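Local coordinates for protein glcnac-alpha-1,4-gal-releasing endo-beta-galactosidase (Clostridium perfringens, PDB 1UPS) that probably hydrolyses O-glycosyl bonds as a family 16 endo-beta-galactosidase that releases GlcNAc-alpha-1,4-Gal, and carries a bound calcium ion, at residues 28-33 with 218-223; 50-55 with 83-88; 237-242 with 329-334; 345-350 with 354-359. One frame throughout, in Å; residues are numbered along the deposited sequence. Where two conformers were deposited one is given.

Contact 1 of 4, residues 28-33 with 218-223; sequences AGYKLD and AMEWTP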
loop_
_atom_site.group_PDB
_atom_site.type_symbol
_atom_site.label_atom_id
_atom_site.label_comp_id
_atom_site.label_asym_id
_atom_site.label_seq_id
_atom_site.Cartn_x
_atom_site.Cartn_y
_atom_site.Cartn_z
ATOM N N ALA A 28 -0.809 13.534 16.316
ATOM C CA ALA A 28 -0.164 14.846 16.185
ATOM C C ALA A 28 -0.056 15.301 14.723
ATOM O O ALA A 28 0.422 14.552 13.868
ATOM C CB ALA A 28 1.201 14.838 16.848
ATOM N N GLY A 29 -0.528 16.519 14.456
ATOM C CA GLY A 29 -0.488 17.116 13.130
ATOM C C GLY A 29 -1.690 16.768 12.256
ATOM O O GLY A 29 -1.767 17.200 11.097
ATOM N N TYR A 30 -2.622 16.003 12.822
ATOM C CA TYR A 30 -3.797 15.518 12.105
ATOM C C TYR A 30 -5.081 15.736 12.899
ATOM O O TYR A 30 -5.048 15.949 14.123
ATOM C CB TYR A 30 -3.652 14.016 11.837
ATOM C CG TYR A 30 -2.597 13.640 10.822
ATOM C CD1 TYR A 30 -1.243 13.614 11.168
ATOM C CD2 TYR A 30 -2.957 13.267 9.526
ATOM C CE1 TYR A 30 -0.266 13.256 10.246
ATOM C CE2 TYR A 30 -1.986 12.900 8.581
ATOM C CZ TYR A 30 -0.643 12.890 8.957
ATOM O OH TYR A 30 0.328 12.539 8.053
ATOM N N LYS A 31 -6.206 15.661 12.185
ATOM C CA LYS A 31 -7.531 15.701 12.774
ATOM C C LYS A 31 -8.249 14.405 12.449
ATOM O O LYS A 31 -8.222 13.941 11.309
ATOM C CB LYS A 31 -8.339 16.889 12.237
ATOM N N LEU A 32 -8.892 13.812 13.442
ATOM C CA LEU A 32 -9.624 12.570 13.199
ATOM C C LEU A 32 -10.878 12.850 12.358
ATOM O O LEU A 32 -11.696 13.697 12.728
ATOM C CB LEU A 32 -9.992 11.899 14.530
ATOM C CG LEU A 32 -10.688 10.542 14.412
ATOM C CD1 LEU A 32 -9.710 9.461 13.935
ATOM C CD2 LEU A 32 -11.329 10.159 15.752
ATOM N N ASP A 33 -11.006 12.160 11.221
ATOM C CA ASP A 33 -12.106 12.388 10.275
ATOM C C ASP A 33 -13.171 11.302 10.320
ATOM O O ASP A 33 -14.336 11.571 9.998
ATOM C CB ASP A 33 -11.548 12.503 8.845
ATOM C CG ASP A 33 -12.511 13.144 7.872
ATOM O OD1 ASP A 33 -12.987 14.288 8.111
ATOM O OD2 ASP A 33 -12.827 12.578 6.801
ATOM N N ALA A 218 -1.518 0.369 8.168
ATOM C CA ALA A 218 -1.940 1.714 7.778
ATOM C C ALA A 218 -1.481 2.075 6.377
ATOM O O ALA A 218 -0.476 1.548 5.877
ATOM C CB ALA A 218 -1.440 2.776 8.803
ATOM N N MET A 219 -2.249 2.965 5.754
ATOM C CA MET A 219 -1.892 3.549 4.476
ATOM C C MET A 219 -2.066 5.064 4.542
ATOM O O MET A 219 -3.140 5.566 4.910
ATOM C CB MET A 219 -2.779 2.994 3.345
ATOM C CG MET A 219 -2.574 3.776 2.022
ATOM S SD MET A 219 -3.759 3.275 0.736
ATOM C CE MET A 219 -5.234 4.014 1.356
ATOM N N GLU A 220 -1.023 5.793 4.150
ATOM C CA GLU A 220 -1.189 7.220 3.899
ATOM C C GLU A 220 -1.294 7.436 2.395
ATOM O O GLU A 220 -0.380 7.094 1.630
ATOM C CB GLU A 220 -0.052 8.070 4.503
ATOM C CG GLU A 220 -0.363 9.565 4.376
ATOM C CD GLU A 220 0.238 10.425 5.484
ATOM O OE1 GLU A 220 -0.472 11.297 6.031
ATOM O OE2 GLU A 220 1.418 10.238 5.797
ATOM N N TRP A 221 -2.435 7.982 1.990
ATOM C CA TRP A 221 -2.772 8.195 0.586
ATOM C C TRP A 221 -2.722 9.703 0.368
ATOM O O TRP A 221 -3.504 10.451 0.946
ATOM C CB TRP A 221 -4.164 7.604 0.317
ATOM C CG TRP A 221 -4.893 8.031 -0.956
ATOM C CD1 TRP A 221 -4.356 8.484 -2.144
ATOM C CD2 TRP A 221 -6.297 7.994 -1.146
ATOM N NE1 TRP A 221 -5.363 8.736 -3.052
ATOM C CE2 TRP A 221 -6.567 8.454 -2.463
ATOM C CE3 TRP A 221 -7.378 7.643 -0.322
ATOM C CZ2 TRP A 221 -7.870 8.579 -2.967
ATOM C CZ3 TRP A 221 -8.666 7.745 -0.826
ATOM C CH2 TRP A 221 -8.901 8.211 -2.143
ATOM N N THR A 222 -1.746 10.143 -0.418
ATOM C CA THR A 222 -1.568 11.564 -0.724
ATOM C C THR A 222 -1.741 11.737 -2.239
ATOM O O THR A 222 -1.843 10.754 -2.965
ATOM C CB THR A 222 -0.164 12.059 -0.314
ATOM O OG1 THR A 222 0.818 11.493 -1.199
ATOM C CG2 THR A 222 0.227 11.546 1.077
ATOM N N PRO A 223 -1.742 12.973 -2.722
ATOM C CA PRO A 223 -1.757 13.219 -4.167
ATOM C C PRO A 223 -0.569 12.602 -4.910
ATOM O O PRO A 223 -0.642 12.455 -6.136
ATOM C CB PRO A 223 -1.701 14.749 -4.246
ATOM C CG PRO A 223 -2.344 15.181 -3.006
ATOM C CD PRO A 223 -1.802 14.233 -1.955
#

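Contact 2 of 4, residues 50-55 with 83-88; sequences DYYLPH and KPWCPE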
loop_
_atom_site.group_PDB
_atom_site.type_symbol
_atom_site.label_atom_id
_atom_site.label_comp_id
_atom_site.label_asym_id
_atom_site.label_seq_id
_atom_site.Cartn_x
_atom_site.Cartn_y
_atom_site.Cartn_z
ATOM N N ASP A 50 -23.946 -4.257 5.843
ATOM C CA ASP A 50 -23.436 -5.624 6.013
ATOM C C ASP A 50 -23.795 -6.537 4.834
ATOM O O ASP A 50 -24.110 -7.718 4.990
ATOM C CB ASP A 50 -23.827 -6.215 7.380
ATOM C CG ASP A 50 -25.316 -6.151 7.658
ATOM O OD1 ASP A 50 -25.724 -6.627 8.756
ATOM O OD2 ASP A 50 -26.142 -5.638 6.873
ATOM N N TYR A 51 -23.711 -5.973 3.636
ATOM C CA TYR A 51 -23.865 -6.740 2.413
ATOM C C TYR A 51 -22.662 -6.501 1.511
ATOM O O TYR A 51 -22.150 -5.364 1.429
ATOM C CB TYR A 51 -25.122 -6.298 1.671
ATOM C CG TYR A 51 -26.420 -6.680 2.351
ATOM C CD1 TYR A 51 -26.945 -5.896 3.382
ATOM C CD2 TYR A 51 -27.136 -7.803 1.941
ATOM C CE1 TYR A 51 -28.142 -6.245 4.014
ATOM C CE2 TYR A 51 -28.344 -8.158 2.559
ATOM C CZ TYR A 51 -28.837 -7.369 3.588
ATOM O OH TYR A 51 -30.030 -7.695 4.188
ATOM N N TYR A 52 -22.254 -7.551 0.799
ATOM C CA TYR A 52 -21.103 -7.486 -0.084
ATOM C C TYR A 52 -21.602 -7.128 -1.500
ATOM O O TYR A 52 -22.352 -7.897 -2.094
ATOM C CB TYR A 52 -20.370 -8.849 -0.056
ATOM C CG TYR A 52 -19.109 -8.927 -0.911
ATOM C CD1 TYR A 52 -18.328 -7.791 -1.153
ATOM C CD2 TYR A 52 -18.697 -10.145 -1.463
ATOM C CE1 TYR A 52 -17.157 -7.869 -1.962
ATOM C CE2 TYR A 52 -17.537 -10.241 -2.253
ATOM C CZ TYR A 52 -16.778 -9.099 -2.497
ATOM O OH TYR A 52 -15.656 -9.199 -3.296
ATOM N N LEU A 53 -21.214 -5.956 -2.020
ATOM C CA LEU A 53 -21.566 -5.539 -3.409
ATOM C C LEU A 53 -22.942 -6.049 -3.895
ATOM O O LEU A 53 -23.039 -6.705 -4.938
ATOM C CB LEU A 53 -20.463 -5.939 -4.404
ATOM C CG LEU A 53 -19.058 -5.421 -4.071
ATOM C CD1 LEU A 53 -17.995 -6.109 -4.948
ATOM C CD2 LEU A 53 -18.982 -3.893 -4.219
ATOM N N PRO A 54 -24.001 -5.741 -3.138
ATOM C CA PRO A 54 -25.318 -6.362 -3.382
ATOM C C PRO A 54 -25.955 -6.024 -4.739
ATOM O O PRO A 54 -26.830 -6.772 -5.188
ATOM C CB PRO A 54 -26.168 -5.861 -2.214
ATOM C CG PRO A 54 -25.508 -4.562 -1.776
ATOM C CD PRO A 54 -24.026 -4.818 -1.986
ATOM N N HIS A 55 -25.504 -4.955 -5.391
ATOM C CA HIS A 55 -26.005 -4.599 -6.729
ATOM C C HIS A 55 -25.685 -5.634 -7.816
ATOM O O HIS A 55 -26.325 -5.624 -8.884
ATOM C CB HIS A 55 -25.469 -3.233 -7.152
ATOM C CG HIS A 55 -23.984 -3.107 -7.029
ATOM N ND1 HIS A 55 -23.353 -2.950 -5.816
ATOM C CD2 HIS A 55 -23.005 -3.139 -7.964
ATOM C CE1 HIS A 55 -22.048 -2.869 -6.006
ATOM N NE2 HIS A 55 -21.807 -2.979 -7.301
ATOM N N LYS A 83 -23.650 -20.020 2.515
ATOM C CA LYS A 83 -23.822 -20.159 1.052
ATOM C C LYS A 83 -22.972 -19.159 0.287
ATOM O O LYS A 83 -22.582 -18.131 0.853
ATOM C CB LYS A 83 -25.293 -19.981 0.670
ATOM C CG LYS A 83 -26.196 -21.013 1.330
ATOM C CD LYS A 83 -27.574 -20.994 0.654
ATOM C CE LYS A 83 -28.290 -22.325 0.781
ATOM N NZ LYS A 83 -28.658 -22.607 2.200
ATOM N N PRO A 84 -22.689 -19.417 -1.000
ATOM C CA PRO A 84 -21.945 -18.428 -1.803
ATOM C C PRO A 84 -22.623 -17.055 -1.793
ATOM O O PRO A 84 -23.871 -17.012 -1.770
ATOM C CB PRO A 84 -21.949 -19.020 -3.226
ATOM C CG PRO A 84 -22.145 -20.524 -3.019
ATOM C CD PRO A 84 -22.988 -20.655 -1.746
ATOM N N TRP A 85 -21.836 -15.972 -1.839
ATOM C CA TRP A 85 -22.408 -14.629 -1.697
ATOM C C TRP A 85 -23.202 -14.188 -2.939
ATOM O O TRP A 85 -24.176 -13.450 -2.821
ATOM C CB TRP A 85 -21.336 -13.597 -1.299
ATOM C CG TRP A 85 -20.440 -13.216 -2.418
ATOM C CD1 TRP A 85 -19.314 -13.881 -2.844
ATOM C CD2 TRP A 85 -20.587 -12.082 -3.281
ATOM N NE1 TRP A 85 -18.758 -13.226 -3.920
ATOM C CE2 TRP A 85 -19.513 -12.116 -4.208
ATOM C CE3 TRP A 85 -21.501 -11.016 -3.346
ATOM C CZ2 TRP A 85 -19.334 -11.138 -5.198
ATOM C CZ3 TRP A 85 -21.325 -10.041 -4.334
ATOM C CH2 TRP A 85 -20.253 -10.121 -5.253
ATOM N N CYS A 86 -22.823 -14.683 -4.117
ATOM C CA CYS A 86 -23.437 -14.218 -5.377
ATOM C C CYS A 86 -23.144 -15.255 -6.481
ATOM O O CYS A 86 -22.323 -14.969 -7.357
ATOM C CB CYS A 86 -22.770 -12.872 -5.741
ATOM S SG CYS A 86 -23.641 -11.571 -6.684
ATOM N N PRO A 87 -23.777 -16.433 -6.433
ATOM C CA PRO A 87 -23.373 -17.575 -7.281
ATOM C C PRO A 87 -23.421 -17.284 -8.789
ATOM O O PRO A 87 -22.652 -17.871 -9.558
ATOM C CB PRO A 87 -24.385 -18.673 -6.933
ATOM C CG PRO A 87 -25.105 -18.233 -5.702
ATOM C CD PRO A 87 -24.918 -16.771 -5.555
ATOM N N GLU A 88 -24.310 -16.384 -9.207
ATOM C CA GLU A 88 -24.459 -16.130 -10.647
ATOM C C GLU A 88 -23.305 -15.317 -11.259
ATOM O O GLU A 88 -23.093 -15.386 -12.487
ATOM C CB GLU A 88 -25.836 -15.525 -10.960
ATOM C CG GLU A 88 -26.007 -14.109 -10.457
#

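Contact 3 of 4, residues 237-242 with 329-334; sequences VIYGSP and KEYRDG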
loop_
_atom_site.group_PDB
_atom_site.type_symbol
_atom_site.label_atom_id
_atom_site.label_comp_id
_atom_site.label_asym_id
_atom_site.label_seq_id
_atom_site.Cartn_x
_atom_site.Cartn_y
_atom_site.Cartn_z
ATOM N N VAL A 237 5.889 1.324 -0.572
ATOM C CA VAL A 237 5.499 2.568 -1.215
ATOM C C VAL A 237 5.081 2.287 -2.646
ATOM O O VAL A 237 5.758 1.536 -3.356
ATOM C CB VAL A 237 6.677 3.576 -1.274
ATOM C CG1 VAL A 237 6.252 4.867 -1.975
ATOM C CG2 VAL A 237 7.192 3.881 0.105
ATOM N N ILE A 238 3.947 2.870 -3.044
ATOM C CA ILE A 238 3.525 2.864 -4.436
ATOM C C ILE A 238 3.417 4.321 -4.886
ATOM O O ILE A 238 2.683 5.099 -4.275
ATOM C CB ILE A 238 2.176 2.139 -4.579
ATOM C CG1 ILE A 238 2.335 0.651 -4.241
ATOM C CG2 ILE A 238 1.575 2.375 -6.008
ATOM C CD1 ILE A 238 0.990 -0.113 -4.164
ATOM N N TYR A 239 4.163 4.704 -5.925
ATOM C CA TYR A 239 4.116 6.095 -6.392
ATOM C C TYR A 239 2.999 6.217 -7.417
ATOM O O TYR A 239 2.891 5.372 -8.298
ATOM C CB TYR A 239 5.491 6.581 -6.910
ATOM C CG TYR A 239 6.457 6.864 -5.749
ATOM C CD1 TYR A 239 6.276 7.975 -4.914
ATOM C CD2 TYR A 239 7.511 5.984 -5.452
ATOM C CE1 TYR A 239 7.145 8.226 -3.822
ATOM C CE2 TYR A 239 8.371 6.218 -4.362
ATOM C CZ TYR A 239 8.178 7.345 -3.550
ATOM O OH TYR A 239 9.027 7.593 -2.471
ATOM N N GLY A 240 2.164 7.243 -7.271
ATOM C CA GLY A 240 0.915 7.373 -8.018
ATOM C C GLY A 240 -0.253 7.071 -7.089
ATOM O O GLY A 240 -0.124 6.269 -6.167
ATOM N N SER A 241 -1.388 7.728 -7.290
ATOM C CA SER A 241 -2.531 7.531 -6.390
ATOM C C SER A 241 -3.801 7.990 -7.074
ATOM O O SER A 241 -3.748 8.880 -7.936
ATOM C CB SER A 241 -2.345 8.313 -5.076
ATOM O OG SER A 241 -2.622 9.701 -5.251
ATOM N N PRO A 242 -4.931 7.394 -6.694
ATOM C CA PRO A 242 -6.230 7.825 -7.214
ATOM C C PRO A 242 -6.542 9.262 -6.834
ATOM O O PRO A 242 -6.097 9.738 -5.788
ATOM C CB PRO A 242 -7.210 6.865 -6.552
ATOM C CG PRO A 242 -6.362 5.664 -6.208
ATOM C CD PRO A 242 -5.058 6.259 -5.749
ATOM N N LYS A 329 13.885 13.905 -6.850
ATOM C CA LYS A 329 13.295 12.677 -7.369
ATOM C C LYS A 329 12.309 12.957 -8.491
ATOM O O LYS A 329 11.583 13.954 -8.475
ATOM C CB LYS A 329 12.591 11.890 -6.270
ATOM C CG LYS A 329 13.463 11.579 -5.074
ATOM C CD LYS A 329 12.606 11.167 -3.876
ATOM C CE LYS A 329 12.336 9.693 -3.903
ATOM N NZ LYS A 329 11.330 9.323 -2.862
ATOM N N GLU A 330 12.296 12.052 -9.462
ATOM C CA GLU A 330 11.318 12.078 -10.533
ATOM C C GLU A 330 10.801 10.665 -10.683
ATOM O O GLU A 330 11.492 9.704 -10.331
ATOM C CB GLU A 330 11.959 12.548 -11.829
ATOM C CG GLU A 330 12.244 14.040 -11.855
ATOM C CD GLU A 330 13.028 14.477 -13.072
ATOM O OE1 GLU A 330 12.847 13.884 -14.153
ATOM O OE2 GLU A 330 13.813 15.436 -12.949
ATOM N N TYR A 331 9.573 10.538 -11.170
ATOM C CA TYR A 331 8.946 9.225 -11.272
ATOM C C TYR A 331 8.539 8.887 -12.713
ATOM O O TYR A 331 8.126 9.771 -13.481
ATOM C CB TYR A 331 7.786 9.111 -10.268
ATOM C CG TYR A 331 8.193 9.490 -8.853
ATOM C CD1 TYR A 331 7.958 10.776 -8.352
ATOM C CD2 TYR A 331 8.857 8.579 -8.028
ATOM C CE1 TYR A 331 8.350 11.130 -7.062
ATOM C CE2 TYR A 331 9.250 8.924 -6.746
ATOM C CZ TYR A 331 9.000 10.195 -6.267
ATOM O OH TYR A 331 9.388 10.531 -4.992
ATOM N N ARG A 332 8.729 7.622 -13.091
ATOM C CA ARG A 332 8.293 7.109 -14.396
ATOM C C ARG A 332 7.928 5.631 -14.258
ATOM O O ARG A 332 8.697 4.853 -13.697
ATOM C CB ARG A 332 9.386 7.293 -15.453
ATOM N N ASP A 333 6.757 5.253 -14.779
ATOM C CA ASP A 333 6.250 3.885 -14.664
ATOM C C ASP A 333 6.204 3.406 -13.202
ATOM O O ASP A 333 6.269 2.207 -12.929
ATOM C CB ASP A 333 7.098 2.920 -15.524
ATOM C CG ASP A 333 6.928 3.144 -17.025
ATOM O OD1 ASP A 333 7.849 2.772 -17.794
ATOM O OD2 ASP A 333 5.906 3.657 -17.535
ATOM N N GLY A 334 6.112 4.341 -12.257
ATOM C CA GLY A 334 6.151 4.004 -10.834
ATOM C C GLY A 334 7.544 3.842 -10.224
ATOM O O GLY A 334 7.684 3.610 -9.007
HETATM O O HOH W 1 5.635 2.770 -7.363
#

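Contact 4 of 4, residues 345-350 with 354-359; sequences EYLNIE and GYIEHG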
loop_
_atom_site.group_PDB
_atom_site.type_symbol
_atom_site.label_atom_id
_atom_site.label_comp_id
_atom_site.label_asym_id
_atom_site.label_seq_id
_atom_site.Cartn_x
_atom_site.Cartn_y
_atom_site.Cartn_z
ATOM N N GLU A 345 21.942 15.815 -13.694
ATOM C CA GLU A 345 22.193 14.463 -14.205
ATOM C C GLU A 345 21.440 13.397 -13.404
ATOM O O GLU A 345 21.196 13.577 -12.207
ATOM C CB GLU A 345 23.694 14.148 -14.177
ATOM C CG GLU A 345 24.560 15.035 -15.074
ATOM C CD GLU A 345 26.043 14.888 -14.784
ATOM O OE1 GLU A 345 26.831 14.716 -15.746
ATOM O OE2 GLU A 345 26.432 14.961 -13.601
ATOM N N TYR A 346 21.082 12.303 -14.081
ATOM C CA TYR A 346 20.435 11.142 -13.460
ATOM C C TYR A 346 21.439 10.060 -13.111
ATOM O O TYR A 346 22.332 9.753 -13.894
ATOM C CB TYR A 346 19.444 10.500 -14.425
ATOM C CG TYR A 346 18.233 11.329 -14.750
ATOM C CD1 TYR A 346 17.873 11.569 -16.080
ATOM C CD2 TYR A 346 17.421 11.845 -13.742
ATOM C CE1 TYR A 346 16.739 12.325 -16.396
ATOM C CE2 TYR A 346 16.292 12.602 -14.044
ATOM C CZ TYR A 346 15.951 12.833 -15.366
ATOM O OH TYR A 346 14.826 13.579 -15.665
ATOM N N LEU A 347 21.250 9.443 -11.952
ATOM C CA LEU A 347 22.035 8.275 -11.588
ATOM C C LEU A 347 21.616 7.079 -12.435
ATOM O O LEU A 347 20.432 6.783 -12.540
ATOM C CB LEU A 347 21.839 7.961 -10.107
ATOM C CG LEU A 347 22.294 9.091 -9.177
ATOM C CD1 LEU A 347 22.328 8.566 -7.724
ATOM C CD2 LEU A 347 23.655 9.642 -9.609
ATOM N N ASN A 348 22.589 6.400 -13.033
ATOM C CA ASN A 348 22.291 5.288 -13.932
ATOM C C ASN A 348 23.425 4.294 -13.997
ATOM O O ASN A 348 24.512 4.569 -13.492
ATOM C CB ASN A 348 21.960 5.806 -15.339
ATOM C CG ASN A 348 23.174 6.326 -16.060
ATOM O OD1 ASN A 348 23.797 5.600 -16.837
ATOM N ND2 ASN A 348 23.532 7.591 -15.801
ATOM N N ILE A 349 23.163 3.137 -14.616
ATOM C CA ILE A 349 24.180 2.081 -14.762
ATOM C C ILE A 349 24.310 1.564 -16.208
ATOM O O ILE A 349 24.656 0.397 -16.434
ATOM C CB ILE A 349 23.964 0.907 -13.755
ATOM C CG1 ILE A 349 22.688 0.108 -14.062
ATOM C CG2 ILE A 349 23.981 1.428 -12.295
ATOM C CD1 ILE A 349 22.557 -1.209 -13.262
ATOM N N GLU A 350 24.070 2.447 -17.172
ATOM C CA GLU A 350 24.044 2.050 -18.596
ATOM C C GLU A 350 25.275 1.264 -19.070
ATOM O O GLU A 350 25.141 0.273 -19.807
ATOM C CB GLU A 350 23.811 3.270 -19.500
ATOM C CG GLU A 350 23.493 2.907 -20.961
ATOM C CD GLU A 350 22.089 2.360 -21.170
ATOM O OE1 GLU A 350 21.776 1.939 -22.316
ATOM O OE2 GLU A 350 21.280 2.337 -20.211
ATOM N N GLY A 354 30.190 -1.415 -12.663
ATOM C CA GLY A 354 30.239 -1.708 -11.239
ATOM C C GLY A 354 30.017 -0.471 -10.376
ATOM O O GLY A 354 29.859 -0.588 -9.155
ATOM N N TYR A 355 30.010 0.704 -11.012
ATOM C CA TYR A 355 29.820 1.981 -10.312
ATOM C C TYR A 355 28.629 2.746 -10.849
ATOM O O TYR A 355 28.301 2.659 -12.043
ATOM C CB TYR A 355 31.092 2.852 -10.404
ATOM C CG TYR A 355 32.290 2.191 -9.760
ATOM C CD1 TYR A 355 32.545 2.340 -8.388
ATOM C CD2 TYR A 355 33.152 1.389 -10.514
ATOM C CE1 TYR A 355 33.646 1.706 -7.787
ATOM C CE2 TYR A 355 34.244 0.751 -9.933
ATOM C CZ TYR A 355 34.490 0.909 -8.569
ATOM O OH TYR A 355 35.584 0.276 -7.997
ATOM N N ILE A 356 27.969 3.503 -9.973
ATOM C CA ILE A 356 26.882 4.372 -10.408
ATOM C C ILE A 356 27.473 5.471 -11.290
ATOM O O ILE A 356 28.465 6.109 -10.914
ATOM C CB ILE A 356 26.140 5.003 -9.192
ATOM C CG1 ILE A 356 25.544 3.917 -8.288
ATOM C CG2 ILE A 356 25.038 5.967 -9.674
ATOM C CD1 ILE A 356 24.418 3.098 -8.950
ATOM N N GLU A 357 26.855 5.686 -12.452
ATOM C CA GLU A 357 27.251 6.745 -13.378
ATOM C C GLU A 357 26.311 7.937 -13.226
ATOM O O GLU A 357 25.229 7.806 -12.656
ATOM C CB GLU A 357 27.186 6.224 -14.829
ATOM C CG GLU A 357 28.086 5.023 -15.079
ATOM C CD GLU A 357 27.885 4.429 -16.461
ATOM O OE1 GLU A 357 28.244 5.116 -17.446
ATOM O OE2 GLU A 357 27.352 3.298 -16.554
ATOM N N HIS A 358 26.718 9.096 -13.733
ATOM C CA HIS A 358 25.835 10.264 -13.763
ATOM C C HIS A 358 25.913 10.994 -15.103
ATOM O O HIS A 358 27.001 11.341 -15.566
ATOM C CB HIS A 358 26.132 11.247 -12.615
ATOM C CG HIS A 358 27.568 11.665 -12.517
ATOM N ND1 HIS A 358 28.055 12.795 -13.134
ATOM C CD2 HIS A 358 28.621 11.111 -11.864
ATOM C CE1 HIS A 358 29.346 12.918 -12.878
ATOM N NE2 HIS A 358 29.717 11.909 -12.109
ATOM N N GLY A 359 24.752 11.212 -15.716
ATOM C CA GLY A 359 24.684 11.894 -17.002
ATOM C C GLY A 359 23.293 12.389 -17.324
ATOM O O GLY A 359 22.303 11.977 -16.718
HETATM O O HOH W 2 25.728 6.149 -18.667
#

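Contact 1 of 4, residues 28-33 with 218-223
The phenol of Y30 reaches across to the carboxylate of E220, and a single hydrogen bond between these two side chains makes up the whole contact. Both belong to the large antiparallel sheet of the family 16 glycoside hydrolase fold, a beta-sandwich of the concanavalin A clan: Y30 begins strand 30-36, and E220 lies near the end of strand 215-221. The two strands are not neighbours in the sheet. Strands 267-279 and 129-136 come between them, and the CA atoms of Y30 and E220 are 12.0 Å apart, so the long side chains bridge the gap from opposite directions.

The hydroxyl OH of Y30 donates to OE1 of E220 over a short 2.5 Å. OE1 lies at the ring edge, in the plane of the phenol, and accepts the hydrogen bond with its syn lone pair, on the side of OE2. Ring and carboxylate are turned 30° from one another. E220 gets there with CG anti to its backbone N (chi1 -172°) and the chain extended beyond CG, which carries the carboxylate well out from the strand.

OE1 is also hydrogen-bonded to the hydroxyl of Y283, so two tyrosines converge on one oxygen; this pairing would probably favour the charged form of the glutamate. Y130 of strand 129-136 packs against both Y30 and E220, and W277 and P279 of strand 267-279 also touch Y30. Apart from OH, the ring comes nearest to the glutamate through CZ, 3.3 Å from OE1 of E220.

Contact 2 of 4, residues 50-55 with 83-88
Y52 lays the CD2-CE2 side of its ring over one face of the W85 indole, joining two loop regions beside edge strand 94-99 of the family 16 beta-sandwich. The 50-55 segment follows strand 30-36, whereas 83-88 leads into the short helix 87-90, with C86 at its N-cap. CD2 of Y52 sits over the centre of the indole, 3.3 Å from CD2 of W85, and CE2 of Y52 is 3.4 Å from CE2 of W85. The planes of the phenol and the six-membered indole ring meet at 44°, an oblique pairing.

For W85, chi1 of 75° sets CG between the backbone N and the carbonyl carbon, swinging the indole toward 50-55. CB of C86 lies against its opposite face, toward the rim, and the sulfur of C86 forms a disulfide with C57 that ties the same two regions covalently. Polar atoms of both rings find partners outside the two segments, Y52 OH with Y253 OH and W85 NE1 with OD1 of D90. At the indole rim, Y52 O comes within 3.3 Å of CZ3 of W85, L53 CB touches the same CZ3 at 4.2 Å, and L53 O lies in the indole plane, 3.8 Å from CZ3 of W85.

Contact 3 of 4, residues 237-242 with 329-334
The rings of Y239 and Y331 lie face to face, their centroids 4.2 Å apart and their planes inclined by 25°. CE2 of Y331 stands over the centre of the Y239 ring, 3.6 Å from CG of Y239, and CD1 of Y239 lies over the Y331 face, toward its rim. Y331 OH lies over that same Y239 face near its CE1 edge, 3.4 Å from CE1 of Y239. V237 CG1 lies against the other face of Y239, toward the rim, so the ring sits between aliphatic and aromatic groups.

K329 approaches Y239 at about a right angle. A bend at chi3 (87°) turns its amine back to the phenols, where NZ donates to OH of Y239 at 2.9 Å and, weakly, to OH of Y331. E372 of strand 370-375 completes this polar cluster, salt-bridged to K329 and hydrogen-bonded to Y239 OH. The contact joins edge strand 233-239 of the eight-stranded sheet of the family 16 domain to the 327-332/335-340 hairpin of the C-terminal region, probably a ricin-like beta-trefoil. At that hairpin's turn, G334 O lies near the edge of the Y239 ring, and a water, 2.8 Å from each, accepts from Y239 N and donates to G334 O.

Contact 4 of 4, residues 345-350 with 354-359
With chi1 of 53°, H358 holds its imidazole between its own backbone N and carbonyl carbon, and E345, extended beyond CG, brings its carboxylate obliquely across to the ring edge. H358 ND1 donates to OE2 of E345 at 2.7 Å. The bond is bent, 143° at the hydrogen: OE2 is met from above the carboxylate plane, and the two planes are 64° apart. T343 OG1 also bonds to OE2, while H358 NE2 bonds to N309 O; the bonds at ND1 and NE2 restrain the ring's rotation, and a carboxylate and a carbonyl as partners would probably favour a doubly protonated imidazole.

Strands 346-348 and 357-359 form a beta hairpin in the C-terminal region, probably a ricin-like beta-trefoil. N348 and E357 are a hydrogen-bonded antiparallel pair, with E357 N to N348 O at 2.8 Å and N348 N to E357 O at 3.0 Å; the next such pair, Y346 and G359, has a weak bond from G359 N. Between them, L347 and H358 are a non-hydrogen-bonded pair.

The N348 amide bonds mainly within its own segment: ND2 donates to Y346 O in the amide plane, and OD1 accepts from E350 N, closing an Asx turn. A water on OD1 carries it across to E357 OE1, and E357 OE2 bonds to N351 N. I356 bridges two residues of 345-350: its CG2 meets L347 CB and its CD1 meets I349 CG2, each at 3.8 Å.

Overall arrangement
Contacts 1 and 2 fall within the family 16 region, their centres 32 Å apart; along the chain, contact 2 closes between the two halves of contact 1. Contact 3 follows, packing the end of strand 233-239 against strand 327-332, and contact 4 lies wholly in the C-terminal region. Contacts 1 and 3 reach the same eight-stranded sheet and touch, with T222 O hydrogen-bonded to S241 OG and W221 NE1 to P242 O. Contacts 3 and 4, with centres 21 Å apart, meet through E330 and Y346. Contacts 2 and 4 sit on opposite sides of the molecule, 53 Å between centres. Contact 3, with one segment in each region, is an interdomain contact.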